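PDB 6A4D: oligoribonuclease from Colwellia psychrerythraea, which probably degrades very short RNA oligonucleotides to mononucleotides as an exonuclease of the RNase H clan. Local coordinates for residues L85-A88 with T89-L93. The protein carries 1 engineered substitution. Sequence-based numbering, arbitrary orientation.
Sequences LAHA and TKESL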
ATOM      1  N   LEU A  85     -10.604  19.169 -10.629  1.00 45.47           N
ATOM      2  CA  LEU A  85     -10.375  18.123  -9.649  1.00 46.71           C
ATOM      3  C   LEU A  85     -11.389  18.168  -8.528  1.00 48.36           C
ATOM      4  O   LEU A  85     -11.905  17.102  -8.136  1.00 40.39           O
ATOM      5  CB  LEU A  85      -8.969  18.240  -9.094  1.00 49.46           C
ATOM      6  CG  LEU A  85      -8.361  17.141  -8.247  1.00 49.50           C
ATOM      7  CD1 LEU A  85      -8.310  15.789  -8.957  1.00 50.87           C
ATOM      8  CD2 LEU A  85      -6.973  17.591  -7.870  1.00 48.02           C
ATOM      9  N   ALA A  86     -11.700  19.392  -8.044  1.00 40.29           N
ATOM     10  CA  ALA A  86     -12.771  19.601  -7.080  1.00 39.42           C
ATOM     11  C   ALA A  86     -14.036  18.902  -7.554  1.00 40.57           C
ATOM     12  O   ALA A  86     -14.690  18.205  -6.772  1.00 38.69           O
ATOM     13  CB  ALA A  86     -13.049  21.090  -6.836  1.00 39.29           C
ATOM     14  N   HIS A  87     -14.367  19.075  -8.827  1.00 37.48           N
ATOM     15  CA  HIS A  87     -15.585  18.523  -9.356  1.00 40.72           C
ATOM     16  C   HIS A  87     -15.537  16.999  -9.303  1.00 42.23           C
ATOM     17  O   HIS A  87     -16.463  16.368  -8.820  1.00 45.09           O
ATOM     18  CB  HIS A  87     -15.863  19.009 -10.795  1.00 38.44           C
ATOM     19  CG  HIS A  87     -17.137  18.465 -11.366  1.00 40.63           C
ATOM     20  ND1 HIS A  87     -18.380  18.809 -10.875  1.00 43.61           N
ATOM     21  CD2 HIS A  87     -17.363  17.571 -12.359  1.00 41.44           C
ATOM     22  CE1 HIS A  87     -19.317  18.157 -11.541  1.00 41.47           C
ATOM     23  NE2 HIS A  87     -18.730  17.415 -12.457  1.00 41.30           N
ATOM     24  N   ALA A  88     -14.454  16.434  -9.828  1.00 42.57           N
ATOM     25  CA  ALA A  88     -14.241  14.973  -9.871  1.00 41.98           C
ATOM     26  C   ALA A  88     -14.340  14.379  -8.484  1.00 36.40           C
ATOM     27  O   ALA A  88     -15.014  13.378  -8.257  1.00 38.65           O
ATOM     28  CB  ALA A  88     -12.888  14.650 -10.485  1.00 39.00           C
ATOM     29  N   THR A  89     -13.712  15.042  -7.543  1.00 38.78           N
ATOM     30  CA  THR A  89     -13.725  14.629  -6.132  1.00 37.61           C
ATOM     31  C   THR A  89     -15.117  14.578  -5.559  1.00 40.76           C
ATOM     32  O   THR A  89     -15.474  13.630  -4.866  1.00 37.45           O
ATOM     33  CB  THR A  89     -12.867  15.588  -5.346  1.00 38.06           C
ATOM     34  OG1 THR A  89     -11.544  15.508  -5.889  1.00 41.78           O
ATOM     35  CG2 THR A  89     -12.848  15.267  -3.868  1.00 40.04           C
ATOM     36  N   LYS A  90     -15.918  15.589  -5.887  1.00 45.72           N
ATOM     37  CA  LYS A  90     -17.284  15.688  -5.425  1.00 44.37           C
ATOM     38  C   LYS A  90     -18.160  14.589  -6.032  1.00 41.91           C
ATOM     39  O   LYS A  90     -18.852  13.849  -5.295  1.00 42.47           O
ATOM     40  CB  LYS A  90     -17.815  17.079  -5.720  1.00 51.22           C
ATOM     41  CG  LYS A  90     -19.162  17.428  -5.087  1.00 58.79           C
ATOM     42  CD  LYS A  90     -19.808  18.565  -5.862  1.00 65.98           C
ATOM     43  CE  LYS A  90     -21.248  18.823  -5.509  1.00 75.15           C
ATOM     44  NZ  LYS A  90     -21.749  19.899  -6.421  1.00 82.63           N
ATOM     45  N   GLU A  91     -18.123  14.472  -7.354  1.00 45.22           N
ATOM     46  CA  GLU A  91     -18.798  13.366  -8.049  1.00 50.31           C
ATOM     47  C   GLU A  91     -18.391  11.997  -7.526  1.00 51.09           C
ATOM     48  O   GLU A  91     -19.256  11.192  -7.162  1.00 52.89           O
ATOM     49  CB  GLU A  91     -18.545  13.416  -9.550  1.00 54.63           C
ATOM     50  CG  GLU A  91     -19.063  14.671 -10.277  1.00 58.01           C
ATOM     51  CD  GLU A  91     -20.516  15.017  -9.952  1.00 65.02           C
ATOM     52  OE1 GLU A  91     -21.454  14.418 -10.540  1.00 63.49           O
ATOM     53  OE2 GLU A  91     -20.717  15.900  -9.089  1.00 70.74           O
ATOM     54  N   SER A  92     -17.070  11.752  -7.458  1.00 51.61           N
ATOM     55  CA  SER A  92     -16.521  10.442  -6.986  1.00 38.72           C
ATOM     56  C   SER A  92     -16.960  10.075  -5.575  1.00 36.40           C
ATOM     57  O   SER A  92     -17.367   8.926  -5.334  1.00 39.02           O
ATOM     58  CB  SER A  92     -15.022  10.441  -7.104  1.00 38.14           C
ATOM     59  OG  SER A  92     -14.681  10.511  -8.481  1.00 39.62           O
ATOM     60  N   LEU A  93     -16.934  11.046  -4.668  1.00 36.27           N
ATOM     61  CA  LEU A  93     -17.370  10.833  -3.303  1.00 42.69           C
ATOM     62  C   LEU A  93     -18.840  10.457  -3.238  1.00 46.25           C
ATOM     63  O   LEU A  93     -19.202   9.481  -2.594  1.00 44.71           O
ATOM     64  CB  LEU A  93     -17.127  12.052  -2.442  1.00 42.49           C
ATOM     65  CG  LEU A  93     -17.465  11.864  -0.966  1.00 43.70           C
ATOM     66  CD1 LEU A  93     -16.869  10.581  -0.365  1.00 43.21           C
ATOM     67  CD2 LEU A  93     -17.052  13.096  -0.156  1.00 42.98           C
TER
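The imidazole ring of H87 carries CG of E91, one helical turn on, over one of its faces. E91 CG lies 3.8 Å from the ring centroid, displaced toward the NE2 rim, and makes a CH-pi contact. The carboxylate runs nearly parallel to the ring, their planes 6° apart, with E91 OE2 3.6 Å from H87 CE1. With H87 CG anti to the backbone N (chi1 -179°) and E91 CG beside its own backbone N (chi1 -62°), the two side chains meet on one side of the helix; the bend at chi2 carries the carboxylate past the CE1 rim. The carboxylate may favour a protonated ring, an effect the nearby K90 amine would partly offset. Replacing E91 with an alanine would probably uncover this face of the imidazole, leaving the ring freer to turn and without its neighbouring negative charge. Both residues belong to the first turns of helix 85-99, which packs against the mixed sheet of the RNase H-like exonuclease fold. Successive i to i+4 bonds link these turns, among them E91 N to H87 O at 2.9 Å. On the inner side small residues suit the close approach to the sheet: A88 meets F49, and S92 meets I33. The hydroxyl of buried S92 turns back to A88 O, 2.9 Å from OG, and this carbonyl also accepts a bond from S92 N, so the polar group is satisfied within the helix. T89 repeats the pattern, its OG1 donating to L85 O at 2.8 Å from above the carbonyl plane, while its side chain, like that of L85, packs on M123.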